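Local structure of xylose isomerase domain protein (Alicyclobacillus acidocaldarius subsp. acidocaldarius, 3U0H) at residues A[61-73]-A[89-103]. The protein probably acts as an isomerase, with a xylose isomerase-like TIM-barrel fold. Sequence-based numbering, arbitrary orientation.
Sequences LVLANLGLPLNLY and RARLCARLGARSVTA
L66 and G67 pair in parallel with V101 and T102; hydrogen bonds run from L66 N to S100 O, from T102 N to L66 O and from L68 N to T102 O, the last at 2.9 Å. These are neighbouring strands 62-67 and 100-104 of the eight-stranded TIM barrel, joined by a beta-alpha-beta crossover through helices 76-84 and 86-95, the second packing on the strands here. Where that helix ends, G97 closes a Schellman motif with positive phi, and L96 O accepts from L63 N at 2.7 Å. V62 CG1 packs on G97 CA at 3.8 Å. The layer between sheet and helix is apolar. L63 CD2 lies 3.5 Å from C93 CB, while L66 CD1 meets C93 SG. With chi1 at 168°, the L66 side chain turns away from its own backbone N and lays CD2 over A90 CA, alongside V101 CG2. F37 and L40 of helix 37-47 add to this layer. On the other face, the N65 side chain reaches over S100 and T102, near a bound 1,2-ethanediol, probably from the crystallisation liquor. With an alanine here, the S100 and T102 hydroxyls would probably lose this polar neighbour, and a gap would open beside the ethanediol. L68 crosses V101, CD1 to CG1 at 3.7 Å. R89 has a salt bridge to E82, and its extended chain slides past the P69 ring, CD to CG at 3.9 Å. One water donates to P69 O and accepts from R89 NH2, 2.9 Å from each.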
loop_
_atom_site.group_PDB
_atom_site.type_symbol
_atom_site.label_atom_id
_atom_site.label_comp_id
_atom_site.label_asym_id
_atom_site.label_seq_id
_atom_site.Cartn_x
_atom_site.Cartn_y
_atom_site.Cartn_z
ATOM N N LEU A 61 35.867 10.046 6.725
ATOM C CA LEU A 61 34.915 9.275 7.545
ATOM C C LEU A 61 33.528 9.065 6.913
ATOM O O LEU A 61 33.057 9.905 6.200
ATOM C CB LEU A 61 34.773 9.888 8.966
ATOM C CG LEU A 61 36.109 9.971 9.754
ATOM C CD1 LEU A 61 35.964 10.858 10.968
ATOM C CD2 LEU A 61 36.669 8.606 10.152
ATOM N N VAL A 62 32.890 7.935 7.233
ATOM C CA VAL A 62 31.541 7.628 6.826
ATOM C C VAL A 62 30.597 7.405 8.018
ATOM O O VAL A 62 30.862 6.566 8.897
ATOM C CB VAL A 62 31.497 6.357 5.962
ATOM C CG1 VAL A 62 30.036 5.953 5.711
ATOM C CG2 VAL A 62 32.230 6.552 4.616
ATOM N N LEU A 63 29.495 8.161 8.054
ATOM C CA LEU A 63 28.507 8.031 9.149
ATOM C C LEU A 63 27.875 6.678 8.998
ATOM O O LEU A 63 27.308 6.395 7.985
ATOM C CB LEU A 63 27.425 9.131 9.133
ATOM C CG LEU A 63 26.294 9.085 10.190
ATOM C CD1 LEU A 63 26.889 9.435 11.560
ATOM C CD2 LEU A 63 25.093 9.990 9.889
ATOM N N ALA A 64 27.955 5.861 10.034
ATOM C CA ALA A 64 27.492 4.481 9.989
ATOM C C ALA A 64 25.944 4.313 10.007
ATOM O O ALA A 64 25.416 3.340 9.474
ATOM C CB ALA A 64 28.096 3.738 11.195
ATOM N N ASN A 65 25.236 5.189 10.724
ATOM C CA ASN A 65 23.832 4.933 11.083
ATOM C C ASN A 65 23.165 6.184 11.646
ATOM O O ASN A 65 23.833 7.121 12.120
ATOM C CB ASN A 65 23.823 3.842 12.153
ATOM C CG ASN A 65 22.434 3.420 12.620
ATOM O OD1 ASN A 65 21.539 3.058 11.819
ATOM N ND2 ASN A 65 22.261 3.426 13.949
ATOM N N LEU A 66 21.830 6.205 11.590
ATOM C CA LEU A 66 21.086 7.191 12.269
ATOM C C LEU A 66 20.199 6.547 13.296
ATOM O O LEU A 66 19.127 5.973 12.943
ATOM C CB LEU A 66 20.215 7.956 11.262
ATOM C CG LEU A 66 19.114 8.890 11.796
ATOM C CD1 LEU A 66 19.741 9.935 12.766
ATOM C CD2 LEU A 66 18.299 9.593 10.671
ATOM N N GLY A 67 20.536 6.786 14.569
ATOM C CA GLY A 67 19.631 6.513 15.704
ATOM C C GLY A 67 18.341 7.297 15.561
ATOM O O GLY A 67 18.358 8.524 15.565
ATOM N N LEU A 68 17.209 6.616 15.434
ATOM C CA LEU A 68 15.913 7.295 15.131
ATOM C C LEU A 68 15.694 8.570 15.923
ATOM O O LEU A 68 15.555 8.511 17.120
ATOM C CB LEU A 68 14.769 6.365 15.467
ATOM C CG LEU A 68 13.344 6.810 15.161
ATOM C CD1 LEU A 68 13.211 7.194 13.664
ATOM C CD2 LEU A 68 12.442 5.614 15.546
ATOM N N PRO A 69 15.623 9.736 15.276
ATOM C CA PRO A 69 15.543 10.944 16.149
ATOM C C PRO A 69 14.118 11.381 16.408
ATOM O O PRO A 69 13.698 12.439 15.950
ATOM C CB PRO A 69 16.278 12.011 15.321
ATOM C CG PRO A 69 15.890 11.616 13.932
ATOM C CD PRO A 69 15.940 10.096 13.894
ATOM N N LEU A 70 13.380 10.515 17.103
ATOM C CA LEU A 70 12.108 10.807 17.722
ATOM C C LEU A 70 11.847 9.748 18.788
ATOM O O LEU A 70 12.531 8.724 18.894
ATOM C CB LEU A 70 10.982 10.807 16.685
ATOM C CG LEU A 70 10.658 9.574 15.857
ATOM C CD1 LEU A 70 10.023 8.409 16.614
ATOM C CD2 LEU A 70 9.858 9.901 14.575
ATOM N N ASN A 71 10.791 9.970 19.541
ATOM C CA ASN A 71 10.460 9.148 20.652
ATOM C C ASN A 71 9.159 8.474 20.231
ATOM O O ASN A 71 8.131 9.136 20.019
ATOM C CB ASN A 71 10.301 10.059 21.878
ATOM C CG ASN A 71 9.946 9.314 23.162
ATOM O OD1 ASN A 71 9.345 8.235 23.150
ATOM N ND2 ASN A 71 10.303 9.936 24.309
ATOM N N LEU A 72 9.221 7.147 20.145
ATOM C CA LEU A 72 8.103 6.308 19.669
ATOM C C LEU A 72 6.950 6.226 20.679
ATOM O O LEU A 72 5.904 5.633 20.355
ATOM C CB LEU A 72 8.583 4.888 19.346
ATOM C CG LEU A 72 9.382 4.711 18.015
ATOM C CD1 LEU A 72 10.134 3.386 18.042
ATOM C CD2 LEU A 72 8.469 4.849 16.785
ATOM N N TYR A 73 7.146 6.815 21.862
ATOM C CA TYR A 73 6.216 6.763 22.984
ATOM C C TYR A 73 5.700 8.145 23.331
ATOM O O TYR A 73 4.993 8.282 24.309
ATOM C CB TYR A 73 6.818 6.014 24.242
ATOM C CG TYR A 73 7.584 4.754 23.824
ATOM C CD1 TYR A 73 6.915 3.597 23.540
ATOM C CD2 TYR A 73 8.964 4.786 23.583
ATOM C CE1 TYR A 73 7.590 2.457 23.118
ATOM C CE2 TYR A 73 9.652 3.657 23.140
ATOM C CZ TYR A 73 8.957 2.501 22.902
ATOM O OH TYR A 73 9.539 1.368 22.384
ATOM N N ARG A 89 16.147 15.133 8.312
ATOM C CA ARG A 89 17.182 14.569 9.195
ATOM C C ARG A 89 17.741 13.283 8.581
ATOM O O ARG A 89 18.965 13.081 8.551
ATOM C CB ARG A 89 16.663 14.289 10.611
ATOM C CG ARG A 89 16.180 15.529 11.310
ATOM C CD ARG A 89 15.549 15.255 12.686
ATOM N NE ARG A 89 15.150 16.514 13.265
ATOM C CZ ARG A 89 14.215 16.703 14.191
ATOM N NH1 ARG A 89 13.997 17.928 14.614
ATOM N NH2 ARG A 89 13.504 15.704 14.700
ATOM N N ALA A 90 16.877 12.436 8.051
ATOM C CA ALA A 90 17.432 11.266 7.364
ATOM C C ALA A 90 18.250 11.633 6.108
ATOM O O ALA A 90 19.251 10.958 5.824
ATOM C CB ALA A 90 16.384 10.240 7.049
ATOM N N ARG A 91 17.862 12.666 5.344
ATOM C CA ARG A 91 18.611 12.961 4.120
ATOM C C ARG A 91 20.015 13.485 4.491
ATOM O O ARG A 91 20.986 13.165 3.840
ATOM C CB ARG A 91 17.921 14.012 3.275
ATOM C CG ARG A 91 16.594 13.651 2.615
ATOM C CD ARG A 91 15.916 14.865 1.946
ATOM N NE ARG A 91 14.698 14.429 1.288
ATOM C CZ ARG A 91 13.460 14.605 1.731
ATOM N NH1 ARG A 91 13.181 15.322 2.817
ATOM N NH2 ARG A 91 12.458 14.100 1.056
ATOM N N LEU A 92 20.115 14.292 5.538
ATOM C CA LEU A 92 21.382 14.836 5.964
ATOM C C LEU A 92 22.249 13.619 6.321
ATOM O O LEU A 92 23.363 13.519 5.891
ATOM C CB LEU A 92 21.220 15.812 7.122
ATOM C CG LEU A 92 22.553 16.183 7.838
ATOM C CD1 LEU A 92 23.571 16.860 6.882
ATOM C CD2 LEU A 92 22.328 17.042 9.100
ATOM N N CYS A 93 21.703 12.640 7.020
ATOM C CA CYS A 93 22.555 11.529 7.422
ATOM C C CYS A 93 22.926 10.664 6.246
ATOM O O CYS A 93 24.057 10.148 6.210
ATOM C CB CYS A 93 21.916 10.688 8.532
ATOM S SG CYS A 93 21.814 11.583 10.104
ATOM N N ALA A 94 22.010 10.497 5.286
ATOM C CA ALA A 94 22.346 9.754 4.025
ATOM C C ALA A 94 23.590 10.351 3.331
ATOM O O ALA A 94 24.451 9.619 2.851
ATOM C CB ALA A 94 21.147 9.720 3.031
ATOM N N ARG A 95 23.663 11.688 3.304
ATOM C CA ARG A 95 24.729 12.445 2.638
ATOM C C ARG A 95 26.099 12.196 3.290
ATOM O O ARG A 95 27.121 12.362 2.659
ATOM C CB ARG A 95 24.462 13.975 2.742
ATOM C CG ARG A 95 23.620 14.605 1.634
ATOM C CD ARG A 95 23.182 16.035 2.004
ATOM N NE ARG A 95 24.337 16.893 2.265
ATOM C CZ ARG A 95 24.262 18.183 2.591
ATOM N NH1 ARG A 95 25.376 18.873 2.768
ATOM N NH2 ARG A 95 23.080 18.782 2.725
ATOM N N LEU A 96 26.064 11.899 4.583
ATOM C CA LEU A 96 27.222 11.543 5.377
ATOM C C LEU A 96 27.534 10.034 5.371
ATOM O O LEU A 96 28.533 9.612 5.988
ATOM C CB LEU A 96 26.958 11.957 6.819
ATOM C CG LEU A 96 26.766 13.464 7.034
ATOM C CD1 LEU A 96 26.274 13.792 8.452
ATOM C CD2 LEU A 96 28.119 14.106 6.767
ATOM N N GLY A 97 26.661 9.236 4.734
ATOM C CA GLY A 97 26.910 7.817 4.484
ATOM C C GLY A 97 25.994 6.783 5.163
ATOM O O GLY A 97 26.159 5.593 4.954
ATOM N N ALA A 98 25.076 7.215 6.001
ATOM C CA ALA A 98 24.250 6.292 6.783
ATOM C C ALA A 98 23.247 5.669 5.789
ATOM O O ALA A 98 22.743 6.408 4.940
ATOM C CB ALA A 98 23.511 7.096 7.855
ATOM N N ARG A 99 22.949 4.362 5.878
ATOM C CA ARG A 99 21.836 3.704 5.078
ATOM C C ARG A 99 20.652 3.167 5.905
ATOM O O ARG A 99 19.744 2.541 5.374
ATOM C CB ARG A 99 22.377 2.522 4.260
ATOM C CG ARG A 99 23.279 2.910 3.096
ATOM C CD ARG A 99 22.539 3.802 2.083
ATOM N NE ARG A 99 22.875 5.228 2.266
ATOM C CZ ARG A 99 23.876 5.876 1.656
ATOM N NH1 ARG A 99 24.670 5.262 0.767
ATOM N NH2 ARG A 99 24.082 7.162 1.931
ATOM N N SER A 100 20.684 3.414 7.202
ATOM C CA SER A 100 19.891 2.697 8.196
ATOM C C SER A 100 19.461 3.694 9.258
ATOM O O SER A 100 20.195 4.607 9.615
ATOM C CB SER A 100 20.764 1.659 8.880
ATOM O OG SER A 100 22.078 2.188 9.214
ATOM N N VAL A 101 18.290 3.457 9.804
ATOM C CA VAL A 101 17.784 4.180 10.929
ATOM C C VAL A 101 17.396 3.102 11.927
ATOM O O VAL A 101 16.754 2.120 11.536
ATOM C CB VAL A 101 16.561 5.018 10.528
ATOM C CG1 VAL A 101 15.987 5.700 11.721
ATOM C CG2 VAL A 101 16.950 6.003 9.444
ATOM N N THR A 102 17.746 3.260 13.205
ATOM C CA THR A 102 17.559 2.150 14.196
ATOM C C THR A 102 16.875 2.605 15.465
ATOM O O THR A 102 16.846 3.786 15.795
ATOM C CB THR A 102 18.899 1.472 14.560
ATOM O OG1 THR A 102 19.786 2.458 15.121
ATOM C CG2 THR A 102 19.577 0.824 13.287
ATOM N N ALA A 103 16.308 1.655 16.176
ATOM C CA ALA A 103 15.722 1.903 17.487
ATOM C C ALA A 103 15.666 0.580 18.234
ATOM O O ALA A 103 15.799 -0.495 17.644
ATOM C CB ALA A 103 14.335 2.492 17.314
HETATM O O HOH W 1 31.008 10.523 4.730
HETATM O O HOH W 2 26.305 3.132 6.445
HETATM O O HOH W 3 12.476 13.287 13.443
#